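Local coordinates for protein beta-glucoside phosphorylase BglX (PDB 5VQE) that cleaves beta-glucosides by phosphorolysis as a family GH3 enzyme, probably passing the glucosyl group to phosphate by way of a covalent enzyme intermediate, at residues D468-Y473 with V504-L509; S496-V501 with V520-T525; G136-V141 with E373-K378. All blocks are in the same frame, centred on the assembly; numbering follows the deposited sequence.

Contact 1 (D468-Y473 with V504-L509); sequences DLFIYY and VPTLFL
The rings of Tyr472 and Phe508 run nearly parallel, their planes at 16°, yet they are slid so far apart, with centroids 5.5 Å from each other, that they barely overlap. Contact comes instead through the root of the tyrosine: its CB sits 3.4 Å from Phe508 CD2. The first torsions differ, which helps to set the offset: Tyr472 keeps CG beside its backbone N (chi1 -76°), whereas Phe508 has CG anti to the N, beside its carbonyl carbon (chi1 -165°). Leu507 O lies in the plane of the tyrosine ring, at its edge, and Thr506 CG2 approaches Tyr472 CE1 obliquely. Pro505 O similarly lies at the edge of the Phe470 ring, while the side chains of Val504 and Phe470 cross at about a right angle, with CG1 3.6 Å from Phe470 CD2. Outside the pair, Tyr526 extends the aromatic layer beyond Phe508; a tyrosine suits position 472 because its ring packs on apolar groups while its hydroxyl bonds to Ser496 O.

On the other face Ile471, Leu507 and Leu509 meet through aliphatic groups, beside Tyr473: Ile471 CG2 touches Leu509 CD1 at 3.9 Å, and Phe434 of helix 429-441 touches both, while Met540 of helix 534-544 touches Leu509.

Four backbone bonds hold the strands together. Phe470 N gives to Pro505 O and Tyr472 N to Leu507 O, while Leu507 N reaches Phe470 O at 2.8 Å and Leu509 N reaches Tyr472 O at 2.9 Å, the parallel register. With helices on one face and an aromatic layer on the other, these neighbouring inner strands belong to a mixed, largely parallel sheet of an alpha/beta sandwich, consistent with the second domain of GH3 enzymes.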
loop_
_atom_site.group_PDB
_atom_site.type_symbol
_atom_site.label_atom_id
_atom_site.label_comp_id
_atom_site.label_asym_id
_atom_site.label_seq_id
_atom_site.Cartn_x
_atom_site.Cartn_y
_atom_site.Cartn_z
ATOM N N ASP A 468 26.295 -26.268 -12.503
ATOM C CA ASP A 468 25.252 -26.881 -13.307
ATOM C C ASP A 468 24.045 -25.973 -13.513
ATOM O O ASP A 468 23.301 -26.171 -14.483
ATOM C CB ASP A 468 24.818 -28.196 -12.647
ATOM C CG ASP A 468 25.993 -29.145 -12.440
ATOM O OD1 ASP A 468 26.608 -29.537 -13.448
ATOM O OD2 ASP A 468 26.327 -29.459 -11.278
ATOM N N LEU A 469 23.853 -24.973 -12.652
ATOM C CA LEU A 469 22.653 -24.142 -12.704
ATOM C C LEU A 469 22.900 -22.825 -11.976
ATOM O O LEU A 469 23.474 -22.814 -10.881
ATOM C CB LEU A 469 21.468 -24.888 -12.076
ATOM C CG LEU A 469 20.147 -24.124 -11.911
ATOM C CD1 LEU A 469 19.508 -23.819 -13.259
ATOM C CD2 LEU A 469 19.198 -24.938 -11.025
ATOM N N PHE A 470 22.469 -21.722 -12.588
ATOM C CA PHE A 470 22.356 -20.432 -11.924
ATOM C C PHE A 470 20.905 -20.250 -11.497
ATOM O O PHE A 470 19.995 -20.493 -12.295
ATOM C CB PHE A 470 22.737 -19.274 -12.859
ATOM C CG PHE A 470 24.217 -19.024 -12.999
ATOM C CD1 PHE A 470 24.917 -18.318 -12.032
ATOM C CD2 PHE A 470 24.892 -19.446 -14.130
ATOM C CE1 PHE A 470 26.275 -18.059 -12.181
ATOM C CE2 PHE A 470 26.253 -19.191 -14.288
ATOM C CZ PHE A 470 26.943 -18.504 -13.312
ATOM N N ILE A 471 20.687 -19.796 -10.264
ATOM C CA ILE A 471 19.367 -19.368 -9.813
ATOM C C ILE A 471 19.464 -17.933 -9.319
ATOM O O ILE A 471 20.344 -17.612 -8.512
ATOM C CB ILE A 471 18.797 -20.273 -8.706
ATOM C CG1 ILE A 471 18.703 -21.720 -9.203
ATOM C CG2 ILE A 471 17.408 -19.751 -8.292
ATOM C CD1 ILE A 471 18.013 -22.675 -8.231
ATOM N N TYR A 472 18.549 -17.079 -9.788
ATOM C CA TYR A 472 18.458 -15.691 -9.338
ATOM C C TYR A 472 17.294 -15.496 -8.370
ATOM O O TYR A 472 16.169 -15.928 -8.644
ATOM C CB TYR A 472 18.305 -14.744 -10.530
ATOM C CG TYR A 472 19.607 -14.541 -11.260
ATOM C CD1 TYR A 472 20.096 -15.506 -12.118
ATOM C CD2 TYR A 472 20.363 -13.401 -11.057
ATOM C CE1 TYR A 472 21.297 -15.338 -12.767
ATOM C CE2 TYR A 472 21.567 -13.223 -11.705
ATOM C CZ TYR A 472 22.026 -14.196 -12.560
ATOM O OH TYR A 472 23.232 -14.034 -13.208
ATOM N N TYR A 473 17.574 -14.851 -7.233
ATOM C CA TYR A 473 16.562 -14.444 -6.260
ATOM C C TYR A 473 16.492 -12.920 -6.320
ATOM O O TYR A 473 17.366 -12.232 -5.786
ATOM C CB TYR A 473 16.918 -14.938 -4.861
ATOM C CG TYR A 473 15.811 -14.809 -3.840
ATOM C CD1 TYR A 473 15.392 -13.561 -3.382
ATOM C CD2 TYR A 473 15.194 -15.942 -3.318
ATOM C CE1 TYR A 473 14.381 -13.447 -2.442
ATOM C CE2 TYR A 473 14.187 -15.838 -2.380
ATOM C CZ TYR A 473 13.779 -14.594 -1.948
ATOM O OH TYR A 473 12.777 -14.504 -1.013
ATOM N N VAL A 504 25.445 -21.901 -19.377
ATOM C CA VAL A 504 25.013 -22.540 -18.139
ATOM C C VAL A 504 23.514 -22.308 -17.968
ATOM O O VAL A 504 23.057 -21.158 -18.048
ATOM C CB VAL A 504 25.795 -21.998 -16.936
ATOM C CG1 VAL A 504 25.347 -22.678 -15.648
ATOM C CG2 VAL A 504 27.299 -22.182 -17.141
ATOM N N PRO A 505 22.716 -23.347 -17.738
ATOM C CA PRO A 505 21.281 -23.132 -17.504
ATOM C C PRO A 505 21.050 -22.107 -16.403
ATOM O O PRO A 505 21.694 -22.144 -15.351
ATOM C CB PRO A 505 20.778 -24.522 -17.104
ATOM C CG PRO A 505 21.732 -25.467 -17.761
ATOM C CD PRO A 505 23.066 -24.782 -17.694
ATOM N N THR A 506 20.135 -21.172 -16.656
ATOM C CA THR A 506 19.864 -20.080 -15.730
ATOM C C THR A 506 18.364 -19.973 -15.476
ATOM O O THR A 506 17.566 -19.929 -16.421
ATOM C CB THR A 506 20.419 -18.756 -16.277
ATOM O OG1 THR A 506 21.838 -18.864 -16.432
ATOM C CG2 THR A 506 20.129 -17.603 -15.333
ATOM N N LEU A 507 17.996 -19.931 -14.198
ATOM C CA LEU A 507 16.615 -19.792 -13.752
ATOM C C LEU A 507 16.486 -18.489 -12.976
ATOM O O LEU A 507 17.309 -18.210 -12.098
ATOM C CB LEU A 507 16.224 -20.986 -12.875
ATOM C CG LEU A 507 14.920 -20.913 -12.079
ATOM C CD1 LEU A 507 13.735 -20.927 -13.017
ATOM C CD2 LEU A 507 14.856 -22.084 -11.104
ATOM N N PHE A 508 15.462 -17.693 -13.295
ATOM C CA PHE A 508 15.273 -16.375 -12.689
ATOM C C PHE A 508 13.951 -16.347 -11.928
ATOM O O PHE A 508 12.894 -16.607 -12.510
ATOM C CB PHE A 508 15.301 -15.264 -13.745
ATOM C CG PHE A 508 15.467 -13.889 -13.161
ATOM C CD1 PHE A 508 14.396 -13.232 -12.581
ATOM C CD2 PHE A 508 16.701 -13.262 -13.172
ATOM C CE1 PHE A 508 14.556 -11.973 -12.029
ATOM C CE2 PHE A 508 16.861 -12.010 -12.626
ATOM C CZ PHE A 508 15.790 -11.367 -12.055
ATOM N N LEU A 509 14.021 -16.039 -10.634
ATOM C CA LEU A 509 12.862 -15.942 -9.755
ATOM C C LEU A 509 12.737 -14.510 -9.255
ATOM O O LEU A 509 13.651 -14.003 -8.594
ATOM C CB LEU A 509 13.000 -16.887 -8.561
ATOM C CG LEU A 509 13.408 -18.335 -8.834
ATOM C CD1 LEU A 509 13.680 -19.043 -7.516
ATOM C CD2 LEU A 509 12.340 -19.059 -9.629
#

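Contact 2 (S496-V501 with V520-T525); sequences SSPKFV and VPMVKT
Met522 meets Pro498 and Val501 through a chain bent at each torsion: chi1 of 72° tucks CG between its own backbone N and carbonyl carbon, 3.4 Å from Pro498 O; chi2 (-72°) then carries SD to 4.2 Å from Pro498 CB, and chi3 (-77°) turns only CE. Val501 crosses this chain at about a right angle, with its CG1 3.8 Å from Met522 CG. A flexible, unbranched thioether suits such a crooked path between two loops.

Pro498, at the centre of an inverse gamma turn, offers its ring as a rigid wedge. Its CG rests 3.6 Å from Val520 CG1, and its CB lies 3.9 Å from Val523 CG2. Those two valines close a type I turn through the bond from Val523 N to Val520 O, and a methyl of each meets the same proline. Shortening Met522 to an alanine would probably open a gap beside the Pro498 carbonyl and take away the CG contact of Val501 CG1. No hydrogen bond passes between 496-501 and 520-525; van der Waals contact does the work.

Strand 506-510 backs both: Val501 packs on Thr506, while Val520 and Val523 pack on Phe508. Phe500 leans instead on Ile460 and Leu463 of helix 460-466, and Thr525 begins strand 525-528, bonded through its backbone to Phe508.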
loop_
_atom_site.group_PDB
_atom_site.type_symbol
_atom_site.label_atom_id
_atom_site.label_comp_id
_atom_site.label_asym_id
_atom_site.label_seq_id
_atom_site.Cartn_x
_atom_site.Cartn_y
_atom_site.Cartn_z
ATOM N N SER A 496 27.438 -10.115 -12.356
ATOM C CA SER A 496 26.502 -11.047 -11.740
ATOM C C SER A 496 25.179 -11.138 -12.486
ATOM O O SER A 496 24.284 -11.867 -12.042
ATOM C CB SER A 496 26.238 -10.662 -10.279
ATOM O OG SER A 496 25.486 -9.469 -10.183
ATOM N N SER A 497 25.029 -10.436 -13.603
ATOM C CA SER A 497 23.817 -10.540 -14.393
ATOM C C SER A 497 23.812 -11.878 -15.132
ATOM O O SER A 497 24.817 -12.590 -15.161
ATOM C CB SER A 497 23.721 -9.373 -15.370
ATOM O OG SER A 497 24.614 -9.555 -16.443
ATOM N N PRO A 498 22.680 -12.254 -15.748
ATOM C CA PRO A 498 22.594 -13.567 -16.425
ATOM C C PRO A 498 23.300 -13.546 -17.774
ATOM O O PRO A 498 22.701 -13.582 -18.850
ATOM C CB PRO A 498 21.078 -13.778 -16.550
ATOM C CG PRO A 498 20.437 -12.708 -15.719
ATOM C CD PRO A 498 21.379 -11.577 -15.730
ATOM N N LYS A 499 24.625 -13.482 -17.737
ATOM C CA LYS A 499 25.386 -13.213 -18.943
ATOM C C LYS A 499 25.883 -14.474 -19.640
ATOM O O LYS A 499 26.522 -14.367 -20.691
ATOM C CB LYS A 499 26.560 -12.292 -18.609
ATOM C CG LYS A 499 27.713 -12.965 -17.889
ATOM C CD LYS A 499 28.768 -11.938 -17.476
ATOM C CE LYS A 499 29.333 -11.217 -18.689
ATOM N NZ LYS A 499 30.440 -10.300 -18.337
ATOM N N PHE A 500 25.579 -15.658 -19.108
ATOM C CA PHE A 500 26.046 -16.915 -19.679
ATOM C C PHE A 500 24.894 -17.896 -19.875
ATOM O O PHE A 500 25.067 -19.112 -19.742
ATOM C CB PHE A 500 27.131 -17.537 -18.797
ATOM C CG PHE A 500 28.325 -16.642 -18.576
ATOM C CD1 PHE A 500 29.147 -16.286 -19.633
ATOM C CD2 PHE A 500 28.640 -16.178 -17.310
ATOM C CE1 PHE A 500 30.249 -15.467 -19.432
ATOM C CE2 PHE A 500 29.732 -15.369 -17.106
ATOM C CZ PHE A 500 30.540 -15.010 -18.172
ATOM N N VAL A 501 23.710 -17.392 -20.239
ATOM C CA VAL A 501 22.520 -18.246 -20.311
ATOM C C VAL A 501 22.623 -19.324 -21.389
ATOM O O VAL A 501 21.900 -20.323 -21.322
ATOM C CB VAL A 501 21.246 -17.403 -20.534
ATOM C CG1 VAL A 501 20.996 -16.486 -19.329
ATOM C CG2 VAL A 501 21.328 -16.599 -21.840
ATOM N N VAL A 520 16.263 -8.706 -17.835
ATOM C CA VAL A 520 16.891 -10.001 -18.103
ATOM C C VAL A 520 16.104 -10.717 -19.198
ATOM O O VAL A 520 15.670 -11.864 -19.011
ATOM C CB VAL A 520 17.001 -10.852 -16.825
ATOM C CG1 VAL A 520 17.855 -10.130 -15.786
ATOM C CG2 VAL A 520 15.624 -11.186 -16.228
ATOM N N PRO A 521 15.928 -10.100 -20.366
ATOM C CA PRO A 521 15.139 -10.749 -21.423
ATOM C C PRO A 521 15.778 -12.009 -21.974
ATOM O O PRO A 521 15.068 -12.829 -22.567
ATOM C CB PRO A 521 15.039 -9.660 -22.499
ATOM C CG PRO A 521 16.267 -8.846 -22.301
ATOM C CD PRO A 521 16.483 -8.810 -20.811
ATOM N N MET A 522 17.091 -12.186 -21.800
ATOM C CA MET A 522 17.781 -13.383 -22.272
ATOM C C MET A 522 17.401 -14.635 -21.489
ATOM O O MET A 522 17.676 -15.749 -21.952
ATOM C CB MET A 522 19.296 -13.167 -22.191
ATOM C CG MET A 522 19.890 -13.154 -20.765
ATOM S SD MET A 522 19.495 -11.693 -19.779
ATOM C CE MET A 522 20.603 -10.474 -20.480
ATOM N N VAL A 523 16.798 -14.475 -20.311
ATOM C CA VAL A 523 16.493 -15.607 -19.444
ATOM C C VAL A 523 15.402 -16.451 -20.083
ATOM O O VAL A 523 14.411 -15.925 -20.609
ATOM C CB VAL A 523 16.085 -15.098 -18.049
ATOM C CG1 VAL A 523 15.336 -16.150 -17.262
ATOM C CG2 VAL A 523 17.329 -14.653 -17.263
ATOM N N LYS A 524 15.580 -17.773 -20.035
ATOM C CA LYS A 524 14.681 -18.705 -20.704
ATOM C C LYS A 524 13.624 -19.291 -19.776
ATOM O O LYS A 524 12.601 -19.784 -20.267
ATOM C CB LYS A 524 15.479 -19.861 -21.331
ATOM C CG LYS A 524 16.588 -19.436 -22.298
ATOM C CD LYS A 524 17.195 -20.658 -22.997
ATOM C CE LYS A 524 18.520 -20.355 -23.698
ATOM N NZ LYS A 524 18.450 -19.167 -24.596
ATOM N N THR A 525 13.851 -19.270 -18.465
ATOM C CA THR A 525 12.865 -19.713 -17.483
ATOM C C THR A 525 12.711 -18.618 -16.436
ATOM O O THR A 525 13.693 -18.223 -15.798
ATOM C CB THR A 525 13.277 -21.039 -16.834
ATOM O OG1 THR A 525 13.603 -21.987 -17.857
ATOM C CG2 THR A 525 12.133 -21.604 -16.000
#

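Contact 3 (G136-V141 with E373-K378); sequences GSAVGV and ERIQSK
Arg374 and Ile375 begin a type II beta turn that runs to Ser377, and they press on Ser137, Ala138 and Val139, where helix 122-138 ends in a Schellman motif. There Gly140 adopts a positive phi of 111° that suits glycine, and the motif's two bonds run from Val141 N to Gly136 O and from Gly140 N to Ser137 O. Val139 N is a further donor to Gly136 O, reaching it from the opposite face of its plane to Val141 N. The helix belongs to the part of the chain assigned to the TIM-barrel-like domain of family GH3.

Arg374 comes first. Its chain bends at chi3 (-65°), bringing NH1 up to the last helical turn, 3.6 Å from Ala138 CB and 3.2 Å from Ser137 OG. The firm partner of NH1 is Ser134 O, and the hydroxyl of Ser137 is bonded to Ala133 O. A positive group placed at the carboxyl end of a helix is likely to be favoured by the carbonyls gathered there. Ala138 is small enough to let the guanidinium approach.

Ile375 follows, and brings only hydrocarbon. Its CD1 lies 3.9 Å from Val139 CG1, the two side chains crossing at about a right angle, and 4.2 Å from Ala138 CB. Helix 69-82 adds Ala69 against both Val139 and Ile375.

Gln376 takes the left-handed place of the turn, with phi 56°, and gives its backbone N to Glu135 OE2 of helix 122-138. Ser377 then stands at the N-cap of helix 378-391: the turn closes as its N bonds to Arg374 O at 3.2 Å, and its OG adds a weak bond to that same oxygen at 3.0 Å.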
loop_
_atom_site.group_PDB
_atom_site.type_symbol
_atom_site.label_atom_id
_atom_site.label_comp_id
_atom_site.label_asym_id
_atom_site.label_seq_id
_atom_site.Cartn_x
_atom_site.Cartn_y
_atom_site.Cartn_z
ATOM N N GLY A 136 -5.044 -5.749 13.000
ATOM C CA GLY A 136 -5.057 -4.334 13.333
ATOM C C GLY A 136 -6.017 -4.005 14.461
ATOM O O GLY A 136 -5.670 -3.281 15.394
ATOM N N SER A 137 -7.243 -4.529 14.391
ATOM C CA SER A 137 -8.237 -4.168 15.399
ATOM C C SER A 137 -7.859 -4.697 16.774
ATOM O O SER A 137 -8.250 -4.109 17.787
ATOM C CB SER A 137 -9.632 -4.669 15.001
ATOM O OG SER A 137 -9.705 -6.083 14.896
ATOM N N ALA A 138 -7.093 -5.789 16.834
ATOM C CA ALA A 138 -6.657 -6.315 18.126
ATOM C C ALA A 138 -5.848 -5.295 18.912
ATOM O O ALA A 138 -5.866 -5.304 20.150
ATOM C CB ALA A 138 -5.832 -7.583 17.924
ATOM N N VAL A 139 -5.111 -4.426 18.221
ATOM C CA VAL A 139 -4.266 -3.452 18.891
ATOM C C VAL A 139 -4.867 -2.059 18.881
ATOM O O VAL A 139 -4.218 -1.113 19.346
ATOM C CB VAL A 139 -2.848 -3.434 18.277
ATOM C CG1 VAL A 139 -2.258 -4.834 18.245
ATOM C CG2 VAL A 139 -2.845 -2.818 16.884
ATOM N N GLY A 140 -6.077 -1.893 18.346
ATOM C CA GLY A 140 -6.773 -0.622 18.412
ATOM C C GLY A 140 -6.924 0.114 17.099
ATOM O O GLY A 140 -7.570 1.166 17.078
ATOM N N VAL A 141 -6.356 -0.392 16.006
ATOM C CA VAL A 141 -6.524 0.247 14.709
ATOM C C VAL A 141 -7.981 0.142 14.283
ATOM O O VAL A 141 -8.591 -0.937 14.345
ATOM C CB VAL A 141 -5.590 -0.393 13.669
ATOM C CG1 VAL A 141 -5.889 0.139 12.270
ATOM C CG2 VAL A 141 -4.147 -0.134 14.028
ATOM N N GLU A 373 -4.294 -12.863 20.462
ATOM C CA GLU A 373 -3.974 -14.208 19.998
ATOM C C GLU A 373 -4.296 -14.410 18.526
ATOM O O GLU A 373 -3.841 -15.397 17.943
ATOM C CB GLU A 373 -4.723 -15.252 20.834
ATOM C CG GLU A 373 -4.298 -15.266 22.299
ATOM C CD GLU A 373 -5.038 -16.302 23.128
ATOM O OE1 GLU A 373 -5.455 -17.343 22.571
ATOM O OE2 GLU A 373 -5.206 -16.072 24.344
ATOM N N ARG A 374 -5.066 -13.510 17.914
ATOM C CA ARG A 374 -5.321 -13.601 16.482
ATOM C C ARG A 374 -4.089 -13.260 15.664
ATOM O O ARG A 374 -4.005 -13.659 14.496
ATOM C CB ARG A 374 -6.458 -12.662 16.078
ATOM C CG ARG A 374 -7.739 -12.864 16.848
ATOM C CD ARG A 374 -8.896 -12.162 16.175
ATOM N NE ARG A 374 -8.765 -10.704 16.144
ATOM C CZ ARG A 374 -9.347 -9.859 16.994
ATOM N NH1 ARG A 374 -9.176 -8.544 16.845
ATOM N NH2 ARG A 374 -10.117 -10.308 17.975
ATOM N N ILE A 375 -3.155 -12.503 16.234
ATOM C CA ILE A 375 -1.986 -12.061 15.488
ATOM C C ILE A 375 -1.033 -13.234 15.318
ATOM O O ILE A 375 -0.690 -13.918 16.291
ATOM C CB ILE A 375 -1.307 -10.882 16.200
ATOM C CG1 ILE A 375 -2.320 -9.750 16.414
ATOM C CG2 ILE A 375 -0.131 -10.389 15.384
ATOM C CD1 ILE A 375 -1.796 -8.565 17.212
ATOM N N GLN A 376 -0.607 -13.472 14.074
ATOM C CA GLN A 376 0.193 -14.642 13.707
ATOM C C GLN A 376 -0.505 -15.938 14.102
ATOM O O GLN A 376 0.143 -16.935 14.428
ATOM C CB GLN A 376 1.598 -14.575 14.315
ATOM C CG GLN A 376 2.496 -13.547 13.648
ATOM C CD GLN A 376 3.955 -13.707 14.032
ATOM O OE1 GLN A 376 4.573 -14.735 13.754
ATOM N NE2 GLN A 376 4.512 -12.693 14.676
ATOM N N SER A 377 -1.833 -15.941 14.050
ATOM C CA SER A 377 -2.591 -17.141 14.352
ATOM C C SER A 377 -2.396 -18.191 13.259
ATOM O O SER A 377 -1.990 -17.895 12.128
ATOM C CB SER A 377 -4.076 -16.810 14.499
ATOM O OG SER A 377 -4.619 -16.379 13.265
ATOM N N LYS A 378 -2.700 -19.443 13.611
ATOM C CA LYS A 378 -2.553 -20.528 12.648
ATOM C C LYS A 378 -3.422 -20.284 11.420
ATOM O O LYS A 378 -2.992 -20.532 10.287
ATOM C CB LYS A 378 -2.904 -21.870 13.302
#

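Contact 1 is the most deeply buried of the three and alone is held by a regular series of main-chain bonds. Contact 2, centred 8 Å from it, is partly buried and held by van der Waals contact, with no hydrogen bond between its segments; its loops flank the same strands, and the two are tied by Tyr472 OH to Ser496 O and by Phe508 N to Thr525 O. Their segments alternate along the chain, and these bonds place both in the same sheet region. Contact 3 stands apart, with nearest atoms about 17 Å from contact 1 and about 30 Å from contact 2. Also only partly buried, it joins a helix end to a turn and mixes a charged group with aliphatic packing.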